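Putative oxidoreductase (Magnetospirillum magnetotacticum, PDB 3C1A) is of unknown function but probably carries out an NAD(P)-dependent oxidation or reduction, as expected of a GFO/IDH/MocA-type oxidoreductase with a Rossmann fold. Local coordinates at residues P188-A193 against T212-T217; L104-A109 against R306-L311; T143-I148 against L234-E239; T128-P133 against G297-E302. One frame throughout, in Å; residues are numbered along the deposited sequence.

Contact 1: P188-A193 against T212-T217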
loop_
_atom_site.group_PDB
_atom_site.type_symbol
_atom_site.label_atom_id
_atom_site.label_comp_id
_atom_site.label_asym_id
_atom_site.label_seq_id
_atom_site.Cartn_x
_atom_site.Cartn_y
_atom_site.Cartn_z
ATOM N N PRO A 188 1.420 -2.409 -17.526
ATOM C CA PRO A 188 1.308 -1.442 -18.617
ATOM C C PRO A 188 2.224 -1.710 -19.820
ATOM O O PRO A 188 3.316 -2.258 -19.667
ATOM C CB PRO A 188 1.637 -0.100 -17.939
ATOM C CG PRO A 188 2.426 -0.474 -16.704
ATOM C CD PRO A 188 1.932 -1.817 -16.278
ATOM N N ASP A 189 1.744 -1.323 -20.998
ATOM C CA ASP A 189 2.532 -1.321 -22.241
ATOM C C ASP A 189 3.569 -0.243 -22.179
ATOM O O ASP A 189 4.613 -0.371 -22.773
ATOM C CB ASP A 189 1.652 -0.977 -23.455
ATOM C CG ASP A 189 0.511 -1.900 -23.605
ATOM O OD1 ASP A 189 0.752 -3.110 -23.754
ATOM O OD2 ASP A 189 -0.636 -1.428 -23.544
ATOM N N SER A 190 3.217 0.876 -21.539
ATOM C CA SER A 190 4.174 1.951 -21.293
ATOM C C SER A 190 3.902 2.708 -20.002
ATOM O O SER A 190 2.758 2.778 -19.511
ATOM C CB SER A 190 4.205 2.932 -22.463
ATOM O OG SER A 190 2.945 3.518 -22.613
ATOM N N THR A 191 4.988 3.282 -19.483
ATOM C CA THR A 191 5.010 4.026 -18.234
ATOM C C THR A 191 5.942 5.221 -18.423
ATOM O O THR A 191 7.070 5.062 -18.914
ATOM C CB THR A 191 5.605 3.182 -17.113
ATOM O OG1 THR A 191 5.034 1.880 -17.146
ATOM C CG2 THR A 191 5.322 3.806 -15.782
ATOM N N SER A 192 5.452 6.401 -18.094
ATOM C CA SER A 192 6.255 7.624 -18.090
ATOM C C SER A 192 5.784 8.570 -17.006
ATOM O O SER A 192 4.665 8.473 -16.537
ATOM C CB SER A 192 6.182 8.317 -19.442
ATOM O OG SER A 192 4.863 8.708 -19.750
ATOM N N ALA A 193 6.661 9.471 -16.600
ATOM C CA ALA A 193 6.355 10.436 -15.549
ATOM C C ALA A 193 6.644 11.833 -16.077
ATOM O O ALA A 193 7.644 12.055 -16.777
ATOM C CB ALA A 193 7.168 10.159 -14.302
ATOM N N THR A 212 1.857 8.416 -16.156
ATOM C CA THR A 212 0.963 7.840 -17.164
ATOM C C THR A 212 1.355 6.404 -17.449
ATOM O O THR A 212 2.492 6.133 -17.830
ATOM C CB THR A 212 0.955 8.628 -18.492
ATOM O OG1 THR A 212 0.801 10.025 -18.229
ATOM C CG2 THR A 212 -0.221 8.154 -19.378
ATOM N N LEU A 213 0.385 5.511 -17.269
ATOM C CA LEU A 213 0.520 4.069 -17.487
ATOM C C LEU A 213 -0.474 3.696 -18.564
ATOM O O LEU A 213 -1.667 3.930 -18.394
ATOM C CB LEU A 213 0.167 3.296 -16.205
ATOM C CG LEU A 213 1.166 3.269 -15.027
ATOM C CD1 LEU A 213 1.600 4.651 -14.609
ATOM C CD2 LEU A 213 0.591 2.501 -13.825
ATOM N N ALA A 214 0.015 3.163 -19.688
ATOM C CA ALA A 214 -0.850 2.795 -20.816
ATOM C C ALA A 214 -1.142 1.301 -20.861
ATOM O O ALA A 214 -0.252 0.449 -20.723
ATOM C CB ALA A 214 -0.232 3.278 -22.162
ATOM N N PHE A 215 -2.414 0.987 -21.047
ATOM C CA PHE A 215 -2.894 -0.385 -21.133
ATOM C C PHE A 215 -3.683 -0.495 -22.422
ATOM O O PHE A 215 -4.880 -0.280 -22.451
ATOM C CB PHE A 215 -3.804 -0.694 -19.977
ATOM C CG PHE A 215 -3.148 -0.575 -18.648
ATOM C CD1 PHE A 215 -3.121 0.639 -17.977
ATOM C CD2 PHE A 215 -2.610 -1.699 -18.036
ATOM C CE1 PHE A 215 -2.521 0.759 -16.744
ATOM C CE2 PHE A 215 -2.023 -1.598 -16.787
ATOM C CZ PHE A 215 -1.977 -0.355 -16.139
ATOM N N SER A 216 -2.962 -0.833 -23.473
ATOM C CA SER A 216 -3.422 -0.737 -24.849
ATOM C C SER A 216 -4.027 0.639 -25.085
ATOM O O SER A 216 -3.276 1.634 -25.081
ATOM C CB SER A 216 -4.340 -1.900 -25.181
ATOM O OG SER A 216 -3.589 -3.100 -25.107
ATOM N N THR A 217 -5.350 0.724 -25.243
ATOM C CA THR A 217 -5.994 2.003 -25.549
ATOM C C THR A 217 -6.480 2.791 -24.310
ATOM O O THR A 217 -7.144 3.836 -24.451
ATOM C CB THR A 217 -7.197 1.795 -26.486
ATOM O OG1 THR A 217 -8.203 1.025 -25.809
ATOM C CG2 THR A 217 -6.752 1.085 -27.774
HETATM O O HOH W 1 3.249 5.974 -20.666
#
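Strands 190-193 and 212-215 run antiparallel at 166°, joined at Ser192 and Thr212 by a reciprocal pair of backbone hydrogen bonds: Ser192 N to Thr212 O, 3.0 Å, and Thr212 N to Ser192 O, 2.8 Å. Toward the start of the first strand the pairing slips. Asp189 and Ser190 both face Ala214, whose carbonyl O accepts from Asp189 N at 2.7 Å, while Ala214 N donates to Ser190 O at 2.8 Å. On one side of the ribbon Thr191 and Leu213 lie side by side, CG2 of the threonine 4.0 Å from CD1 of the leucine. Pro188 joins them, resting over one face of the Phe215 ring in a CH-pi contact with CB 4.3 Å from the ring centroid and displaced toward its rim. This apolar side packs on helices 168-184 and 301-314, through residues such as Val180, Leu181 and Val310. The opposite side carries Ser190, Ser192, Thr212 and the methyl of Ala214. The hydroxyls of Ser190 and Ser192 both sit between backbone N and carbonyl carbon (chi1 62° each), which turns them to the same water; it lies 3.1 Å from Ser190 OG, bonds Ser192 OG weakly, and donates to Thr212 O. Asp189 OD2 lies by Ser216 N at a doubtfully short distance, while OD1 forms a salt bridge with Arg186. Two residues set against one in this way make a classic beta bulge, here at the open end of the beta hairpin 190-201/204-215 that borders the mixed sheet of the C-terminal domain.

Contact 2: L104-A109 against R306-L311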
loop_
_atom_site.group_PDB
_atom_site.type_symbol
_atom_site.label_atom_id
_atom_site.label_comp_id
_atom_site.label_asym_id
_atom_site.label_seq_id
_atom_site.Cartn_x
_atom_site.Cartn_y
_atom_site.Cartn_z
ATOM N N LEU A 104 12.896 -0.281 -2.891
ATOM C CA LEU A 104 13.143 0.845 -3.777
ATOM C C LEU A 104 14.070 0.368 -4.893
ATOM O O LEU A 104 14.702 1.183 -5.530
ATOM C CB LEU A 104 13.783 2.025 -3.034
ATOM C CG LEU A 104 13.071 2.541 -1.781
ATOM C CD1 LEU A 104 13.918 3.649 -1.152
ATOM C CD2 LEU A 104 11.659 3.057 -2.036
ATOM N N ASP A 105 14.134 -0.947 -5.120
ATOM C CA ASP A 105 15.126 -1.529 -6.011
ATOM C C ASP A 105 14.578 -2.814 -6.608
ATOM O O ASP A 105 14.196 -3.724 -5.857
ATOM C CB ASP A 105 16.375 -1.855 -5.212
ATOM C CG ASP A 105 17.454 -2.426 -6.071
ATOM O OD1 ASP A 105 18.028 -1.642 -6.847
ATOM O OD2 ASP A 105 17.695 -3.650 -6.034
ATOM N N LEU A 106 14.587 -2.932 -7.934
ATOM C CA LEU A 106 14.007 -4.124 -8.590
ATOM C C LEU A 106 14.711 -5.422 -8.215
ATOM O O LEU A 106 14.059 -6.388 -7.814
ATOM C CB LEU A 106 13.986 -3.989 -10.105
ATOM C CG LEU A 106 13.223 -5.066 -10.893
ATOM C CD1 LEU A 106 11.787 -5.198 -10.460
ATOM C CD2 LEU A 106 13.269 -4.709 -12.352
ATOM N N ALA A 107 16.037 -5.432 -8.317
ATOM C CA ALA A 107 16.826 -6.622 -8.005
ATOM C C ALA A 107 16.561 -7.166 -6.601
ATOM O O ALA A 107 16.547 -8.378 -6.417
ATOM C CB ALA A 107 18.321 -6.356 -8.219
ATOM N N GLU A 108 16.346 -6.277 -5.632
ATOM C CA GLU A 108 16.022 -6.679 -4.237
ATOM C C GLU A 108 14.632 -7.314 -4.186
ATOM O O GLU A 108 14.386 -8.322 -3.463
ATOM C CB GLU A 108 16.030 -5.473 -3.283
ATOM C CG GLU A 108 17.357 -5.143 -2.697
ATOM C CD GLU A 108 17.422 -3.836 -1.914
ATOM O OE1 GLU A 108 16.385 -3.226 -1.505
ATOM O OE2 GLU A 108 18.580 -3.431 -1.667
ATOM N N ALA A 109 13.719 -6.686 -4.925
ATOM C CA ALA A 109 12.353 -7.177 -5.085
ATOM C C ALA A 109 12.422 -8.583 -5.636
ATOM O O ALA A 109 11.801 -9.485 -5.118
ATOM C CB ALA A 109 11.627 -6.310 -6.042
ATOM N N ARG A 306 5.741 -6.083 -9.088
ATOM C CA ARG A 306 5.300 -5.436 -10.328
ATOM C C ARG A 306 5.185 -3.915 -10.126
ATOM O O ARG A 306 5.486 -3.158 -11.040
ATOM C CB ARG A 306 3.969 -6.016 -10.792
ATOM C CG ARG A 306 4.045 -7.477 -11.195
ATOM C CD ARG A 306 2.653 -8.110 -11.245
ATOM N NE ARG A 306 1.757 -7.332 -12.081
ATOM C CZ ARG A 306 0.438 -7.265 -11.955
ATOM N NH1 ARG A 306 -0.191 -8.013 -11.066
ATOM N NH2 ARG A 306 -0.266 -6.496 -12.775
ATOM N N VAL A 307 4.726 -3.495 -8.938
ATOM C CA VAL A 307 4.668 -2.052 -8.552
ATOM C C VAL A 307 6.071 -1.451 -8.561
ATOM O O VAL A 307 6.245 -0.323 -9.038
ATOM C CB VAL A 307 4.114 -1.848 -7.158
ATOM C CG1 VAL A 307 4.317 -0.414 -6.689
ATOM C CG2 VAL A 307 2.579 -2.315 -7.077
ATOM N N VAL A 308 7.037 -2.172 -7.973
ATOM C CA VAL A 308 8.447 -1.731 -7.974
ATOM C C VAL A 308 8.995 -1.584 -9.389
ATOM O O VAL A 308 9.784 -0.649 -9.697
ATOM C CB VAL A 308 9.370 -2.662 -7.135
ATOM C CG1 VAL A 308 10.882 -2.378 -7.400
ATOM C CG2 VAL A 308 9.130 -2.503 -5.644
ATOM N N ARG A 309 8.571 -2.474 -10.271
ATOM C CA ARG A 309 9.031 -2.406 -11.673
ATOM C C ARG A 309 8.545 -1.130 -12.348
ATOM O O ARG A 309 9.298 -0.426 -12.992
ATOM C CB ARG A 309 8.588 -3.638 -12.469
ATOM C CG ARG A 309 9.090 -3.577 -13.915
ATOM C CD ARG A 309 8.789 -4.816 -14.720
ATOM N NE ARG A 309 9.440 -5.991 -14.168
ATOM C CZ ARG A 309 8.808 -6.970 -13.532
ATOM N NH1 ARG A 309 7.494 -6.930 -13.354
ATOM N NH2 ARG A 309 9.495 -8.002 -13.071
ATOM N N VAL A 310 7.285 -0.797 -12.150
ATOM C CA VAL A 310 6.703 0.374 -12.766
ATOM C C VAL A 310 7.328 1.643 -12.160
ATOM O O VAL A 310 7.578 2.614 -12.861
ATOM C CB VAL A 310 5.163 0.430 -12.522
ATOM C CG1 VAL A 310 4.592 1.769 -12.973
ATOM C CG2 VAL A 310 4.440 -0.721 -13.188
ATOM N N LEU A 311 7.531 1.660 -10.841
ATOM C CA LEU A 311 8.053 2.862 -10.211
ATOM C C LEU A 311 9.448 3.170 -10.730
ATOM O O LEU A 311 9.764 4.336 -11.012
ATOM C CB LEU A 311 8.050 2.723 -8.708
ATOM C CG LEU A 311 6.645 2.742 -8.119
ATOM C CD1 LEU A 311 6.753 2.464 -6.668
ATOM C CD2 LEU A 311 6.017 4.108 -8.421
#
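Leu106 and Val308 bring together two helices, 106-119 of the NAD-binding Rossmann domain and the C-terminal helix 301-314, in a small apolar contact without hydrogen bonds between the segments. The backbones come nearest at these two residues, with Leu106 CA and Val308 CA 6.1 Å apart. Val308 is directed toward the other helix. Its CG1, anti to the backbone N (chi1 167°), meets the first turn close to the main chain, 3.8 Å from Leu106 CA, and reaches Ala109 CB at 4.2 Å. The buried methyl of Ala109 faces back toward it. Leu106 starts off to one side and bends over at its end, so that CD1 lies 4.1 Å from Arg309 CB. The two long side chains pass each other at a slant, the arginine kinked at chi3, with Leu106 CD2 approaching the guanidinium obliquely at the more exposed margin. Leu305, one turn before Arg309, adds to the same apolar patch by touching Leu106 and Ala109, and Thr103 leans on Val308 and Ala109. The start of helix 106-119 is fixed by its N-cap: Asp105 OD2 accepts from Glu108 N at 3.0 Å, 22° out of the carboxylate plane.

Contact 3: T143-I148 against L234-E239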
loop_
_atom_site.group_PDB
_atom_site.type_symbol
_atom_site.label_atom_id
_atom_site.label_comp_id
_atom_site.label_asym_id
_atom_site.label_seq_id
_atom_site.Cartn_x
_atom_site.Cartn_y
_atom_site.Cartn_z
ATOM N N THR A 143 -19.064 -3.828 -13.509
ATOM C CA THR A 143 -19.954 -4.125 -14.659
ATOM C C THR A 143 -20.909 -2.975 -14.947
ATOM O O THR A 143 -21.221 -2.708 -16.103
ATOM C CB THR A 143 -20.818 -5.414 -14.442
ATOM O OG1 THR A 143 -19.980 -6.506 -14.077
ATOM C CG2 THR A 143 -21.579 -5.784 -15.719
ATOM N N SER A 144 -21.372 -2.310 -13.893
ATOM C CA SER A 144 -22.292 -1.186 -14.021
ATOM C C SER A 144 -21.786 -0.116 -14.979
ATOM O O SER A 144 -22.568 0.438 -15.750
ATOM C CB SER A 144 -22.543 -0.547 -12.656
ATOM O OG SER A 144 -22.986 -1.508 -11.716
ATOM N N ILE A 145 -20.484 0.167 -14.952
ATOM C CA ILE A 145 -19.925 1.250 -15.767
ATOM C C ILE A 145 -19.431 0.775 -17.143
ATOM O O ILE A 145 -19.020 1.572 -17.961
ATOM C CB ILE A 145 -18.848 2.055 -14.994
ATOM C CG1 ILE A 145 -17.614 1.213 -14.654
ATOM C CG2 ILE A 145 -19.475 2.645 -13.705
ATOM C CD1 ILE A 145 -16.292 2.034 -14.570
ATOM N N GLY A 146 -19.443 -0.526 -17.391
ATOM C CA GLY A 146 -19.031 -1.043 -18.670
ATOM C C GLY A 146 -17.541 -0.966 -18.935
ATOM O O GLY A 146 -16.727 -0.573 -18.076
ATOM N N PRO A 147 -17.151 -1.300 -20.146
ATOM C CA PRO A 147 -15.726 -1.281 -20.430
ATOM C C PRO A 147 -15.012 0.035 -20.009
ATOM O O PRO A 147 -15.505 1.153 -20.263
ATOM C CB PRO A 147 -15.685 -1.531 -21.930
ATOM C CG PRO A 147 -16.923 -2.345 -22.184
ATOM C CD PRO A 147 -17.950 -1.730 -21.304
ATOM N N ILE A 148 -13.872 -0.119 -19.349
ATOM C CA ILE A 148 -13.061 1.022 -18.853
ATOM C C ILE A 148 -12.434 1.776 -20.003
ATOM O O ILE A 148 -11.818 1.175 -20.899
ATOM C CB ILE A 148 -11.929 0.552 -17.906
ATOM C CG1 ILE A 148 -12.559 -0.174 -16.710
ATOM C CG2 ILE A 148 -10.995 1.755 -17.500
ATOM C CD1 ILE A 148 -11.590 -0.909 -15.779
ATOM N N LEU A 234 -9.915 8.974 -6.550
ATOM C CA LEU A 234 -9.723 8.312 -7.836
ATOM C C LEU A 234 -11.051 8.201 -8.571
ATOM O O LEU A 234 -12.117 8.348 -7.972
ATOM C CB LEU A 234 -9.041 6.952 -7.674
ATOM C CG LEU A 234 -9.771 5.808 -6.973
ATOM C CD1 LEU A 234 -10.937 5.157 -7.806
ATOM C CD2 LEU A 234 -8.695 4.784 -6.617
ATOM N N ALA A 235 -10.988 7.994 -9.884
ATOM C CA ALA A 235 -12.198 7.877 -10.679
ATOM C C ALA A 235 -11.934 6.818 -11.718
ATOM O O ALA A 235 -10.854 6.802 -12.261
ATOM C CB ALA A 235 -12.523 9.202 -11.342
ATOM N N VAL A 236 -12.886 5.928 -11.971
ATOM C CA VAL A 236 -12.748 4.926 -13.044
ATOM C C VAL A 236 -13.836 5.234 -14.084
ATOM O O VAL A 236 -15.015 5.189 -13.784
ATOM C CB VAL A 236 -12.833 3.440 -12.544
ATOM C CG1 VAL A 236 -12.692 2.465 -13.727
ATOM C CG2 VAL A 236 -11.710 3.157 -11.538
ATOM N N PHE A 237 -13.419 5.599 -15.284
ATOM C CA PHE A 237 -14.355 6.057 -16.309
ATOM C C PHE A 237 -14.662 4.884 -17.212
ATOM O O PHE A 237 -13.774 4.274 -17.800
ATOM C CB PHE A 237 -13.780 7.222 -17.143
ATOM C CG PHE A 237 -13.396 8.434 -16.328
ATOM C CD1 PHE A 237 -14.302 9.458 -16.093
ATOM C CD2 PHE A 237 -12.106 8.559 -15.829
ATOM C CE1 PHE A 237 -13.957 10.555 -15.353
ATOM C CE2 PHE A 237 -11.743 9.677 -15.082
ATOM C CZ PHE A 237 -12.673 10.661 -14.824
ATOM N N GLY A 238 -15.933 4.574 -17.356
ATOM C CA GLY A 238 -16.327 3.537 -18.309
ATOM C C GLY A 238 -17.295 4.048 -19.335
ATOM O O GLY A 238 -17.715 5.212 -19.307
ATOM N N GLU A 239 -17.714 3.156 -20.224
ATOM C CA GLU A 239 -18.653 3.518 -21.294
ATOM C C GLU A 239 -20.034 3.956 -20.780
ATOM O O GLU A 239 -20.748 4.706 -21.454
ATOM C CB GLU A 239 -18.884 2.340 -22.220
ATOM C CG GLU A 239 -17.718 1.944 -23.038
ATOM C CD GLU A 239 -18.048 0.824 -23.980
ATOM O OE1 GLU A 239 -19.086 0.150 -23.767
ATOM O OE2 GLU A 239 -17.245 0.610 -24.921
#
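Ile148 and Gly238 form an antiparallel, non-hydrogen-bonded pair with their CA atoms only 4.2 Å apart, and one backbone bond, Glu239 N to Pro147 O at 3.0 Å, ties the segments together beyond it. The donor approaches tilted 21° from the carbonyl plane. Gly146, with phi 72°, ends the short helix 142-145 and turns the chain into strand 148-158. Gly238 sits where the backbone carbonyls of Ile145, Gly146 and Pro147 crowd in; a side chain there would collide with the first two, which explains why this close approach needs a glycine. The apolar core of the contact is Val236, whose CG1 is approached by two isoleucines. Ile145 comes in at about a right angle, its CD1 3.7 Å from Val236 CG1. This follows from CG1 of Ile145 lying between backbone N and carbonyl carbon (chi1 65°), a placement that swings CD1 toward the strand. Ile148 lies aslant, its CG1 4.0 Å and CD1 4.1 Å from the same Val236 methyl; Leu183 of helix 168-184 touches both Ile148 and Val236. Cutting Ile148 back to an alanine would probably cost Val236 CG1 its second isoleucine and open a gap beside Leu183. At the exposed end, the extended side chain of Glu239 lays its carboxylate against the Pro147 ring, with OE1 3.3 Å from CD. Backbone bonds from Phe237 to Leu149 and from Ala235 to Arg152 continue the pairing, so the contact marks one end of the neighbouring antiparallel strands 148-158 and 229-238 within the mixed sheet of the GFO/IDH/MocA C-terminal domain.

Contact 4: T128-P133 against G297-E302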
loop_
_atom_site.group_PDB
_atom_site.type_symbol
_atom_site.label_atom_id
_atom_site.label_comp_id
_atom_site.label_asym_id
_atom_site.label_seq_id
_atom_site.Cartn_x
_atom_site.Cartn_y
_atom_site.Cartn_z
ATOM N N THR A 128 -2.376 -0.336 1.185
ATOM C CA THR A 128 -3.560 -0.163 2.021
ATOM C C THR A 128 -4.873 -0.142 1.216
ATOM O O THR A 128 -5.908 -0.597 1.696
ATOM C CB THR A 128 -3.413 1.108 2.815
ATOM O OG1 THR A 128 -2.113 1.104 3.424
ATOM C CG2 THR A 128 -4.487 1.207 3.889
ATOM N N GLN A 129 -4.841 0.410 0.006
ATOM C CA GLN A 129 -6.087 0.547 -0.759
ATOM C C GLN A 129 -6.661 -0.808 -1.104
ATOM O O GLN A 129 -7.859 -0.959 -1.243
ATOM C CB GLN A 129 -5.887 1.317 -2.068
ATOM C CG GLN A 129 -7.260 1.723 -2.690
ATOM C CD GLN A 129 -7.867 2.850 -1.936
ATOM O OE1 GLN A 129 -8.740 2.648 -1.078
ATOM N NE2 GLN A 129 -7.374 4.057 -2.188
ATOM N N LEU A 130 -5.797 -1.786 -1.283
ATOM C CA LEU A 130 -6.254 -3.091 -1.677
ATOM C C LEU A 130 -6.953 -3.844 -0.540
ATOM O O LEU A 130 -7.463 -4.921 -0.767
ATOM C CB LEU A 130 -5.094 -3.901 -2.225
ATOM C CG LEU A 130 -4.357 -3.266 -3.391
ATOM C CD1 LEU A 130 -3.331 -4.247 -3.880
ATOM C CD2 LEU A 130 -5.311 -2.917 -4.514
ATOM N N PHE A 131 -6.949 -3.268 0.675
ATOM C CA PHE A 131 -7.649 -3.788 1.838
ATOM C C PHE A 131 -8.766 -2.837 2.270
ATOM O O PHE A 131 -9.288 -2.951 3.369
ATOM C CB PHE A 131 -6.647 -3.948 3.008
ATOM C CG PHE A 131 -5.570 -4.949 2.748
ATOM C CD1 PHE A 131 -5.808 -6.312 2.915
ATOM C CD2 PHE A 131 -4.319 -4.544 2.307
ATOM C CE1 PHE A 131 -4.805 -7.245 2.692
ATOM C CE2 PHE A 131 -3.310 -5.493 2.094
ATOM C CZ PHE A 131 -3.568 -6.835 2.268
ATOM N N ASN A 132 -9.098 -1.860 1.428
ATOM C CA ASN A 132 -10.126 -0.879 1.750
ATOM C C ASN A 132 -11.481 -1.399 1.288
ATOM O O ASN A 132 -11.640 -1.721 0.110
ATOM C CB ASN A 132 -9.771 0.430 1.037
ATOM C CG ASN A 132 -10.736 1.557 1.352
ATOM O OD1 ASN A 132 -11.785 1.351 1.966
ATOM N ND2 ASN A 132 -10.409 2.753 0.882
ATOM N N PRO A 133 -12.483 -1.494 2.194
ATOM C CA PRO A 133 -13.800 -1.914 1.685
ATOM C C PRO A 133 -14.412 -1.081 0.538
ATOM O O PRO A 133 -15.176 -1.612 -0.241
ATOM C CB PRO A 133 -14.694 -1.834 2.935
ATOM C CG PRO A 133 -13.726 -2.064 4.062
ATOM C CD PRO A 133 -12.505 -1.311 3.663
ATOM N N GLY A 297 -3.780 -13.863 -1.104
ATOM C CA GLY A 297 -4.500 -12.684 -0.612
ATOM C C GLY A 297 -4.574 -11.542 -1.616
ATOM O O GLY A 297 -4.067 -11.679 -2.745
ATOM N N PRO A 298 -5.157 -10.401 -1.202
ATOM C CA PRO A 298 -5.441 -9.308 -2.160
ATOM C C PRO A 298 -4.240 -8.467 -2.597
ATOM O O PRO A 298 -4.316 -7.740 -3.613
ATOM C CB PRO A 298 -6.445 -8.429 -1.423
ATOM C CG PRO A 298 -6.259 -8.707 0.014
ATOM C CD PRO A 298 -5.599 -10.077 0.161
ATOM N N SER A 299 -3.147 -8.568 -1.844
ATOM C CA SER A 299 -1.953 -7.793 -2.122
ATOM C C SER A 299 -0.697 -8.652 -1.988
ATOM O O SER A 299 0.107 -8.448 -1.065
ATOM C CB SER A 299 -1.918 -6.607 -1.159
ATOM O OG SER A 299 -0.919 -5.672 -1.520
ATOM N N PRO A 300 -0.502 -9.603 -2.920
ATOM C CA PRO A 300 0.625 -10.496 -2.848
ATOM C C PRO A 300 1.966 -9.870 -3.162
ATOM O O PRO A 300 2.071 -8.802 -3.773
ATOM C CB PRO A 300 0.311 -11.541 -3.933
ATOM C CG PRO A 300 -0.487 -10.817 -4.911
ATOM C CD PRO A 300 -1.362 -9.925 -4.079
ATOM N N LEU A 301 2.992 -10.590 -2.769
ATOM C CA LEU A 301 4.348 -10.237 -3.085
ATOM C C LEU A 301 4.569 -9.934 -4.582
ATOM O O LEU A 301 5.323 -9.000 -4.932
ATOM C CB LEU A 301 5.250 -11.401 -2.673
ATOM C CG LEU A 301 6.737 -11.231 -2.941
ATOM C CD1 LEU A 301 7.266 -9.923 -2.389
ATOM C CD2 LEU A 301 7.413 -12.425 -2.320
ATOM N N GLU A 302 3.963 -10.736 -5.452
ATOM C CA GLU A 302 4.137 -10.545 -6.914
ATOM C C GLU A 302 3.627 -9.189 -7.363
ATOM O O GLU A 302 4.194 -8.541 -8.229
ATOM C CB GLU A 302 3.405 -11.627 -7.710
ATOM C CG GLU A 302 3.705 -11.555 -9.215
ATOM C CD GLU A 302 5.206 -11.469 -9.496
ATOM O OE1 GLU A 302 5.979 -12.247 -8.865
ATOM O OE2 GLU A 302 5.607 -10.602 -10.316
#
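Leu130 and Phe131 meet Pro298 and Ser299 in a buried contact between two connecting stretches, one leaving the last strand of the Rossmann sheet, 123-126, and the other leading into the C-terminal helix 301-314. The side chains of Phe131 and Pro298 cross at about a right angle, CE1 of the phenylalanine coming within 3.4 Å of Pro298 CG. Ser299 CB comes to the ring obliquely, 3.7 Å from Phe131 CE2. Ala283 and Leu286 of helix 279-290 add to its surroundings. With an alanine here, Pro298 CG and Ser299 CB would probably lose the ring they rest against, opening a gap toward Ala283 and Leu286. Leu130 is directed toward the second segment, its CD1 3.6 Å from Pro298 O and 3.7 Å from Ser299 OG. That hydroxyl is carried anti to the backbone N (chi1 -169°) and is engaged elsewhere, hydrogen-bonded to Val125 O and to His127 ND1; a backbone bond between Ser299 and Val125 reinforces the link. The first segment is braced from within, Asn132 ND2 donating to Gln129 OE1 at 2.6 Å while Asn132 OD1 caps helix 133-140 at Ala134 N. The arrangement probably belongs to the junction where the chain passes from the nucleotide-binding domain into the C-terminal domain and later returns, consistent with the two-domain architecture of GFO/IDH/MocA oxidoreductases.

Overall arrangement
From the N terminus, the chain opens contact 2 at 104-109 while still within the Rossmann domain, then contact 4 at 128-133, contact 3 at 143-148 and contact 1 at 188-193. They close in reverse order, at 212-217, 234-239, 297-302 and 306-311, so each loop lies within the one opened before it and none cross. Contacts 1 and 3 sit in the same mixed sheet, centres about 18 Å apart, the first in its edge hairpin. Contacts 2 and 4 both involve the closing helix 301-314 or its lead-in, which comes back against the nucleotide-binding domain. That helix also reaches contact 1, where Thr191 CG2 packs 3.5 Å from Val310 CG1, and so bridges both domains.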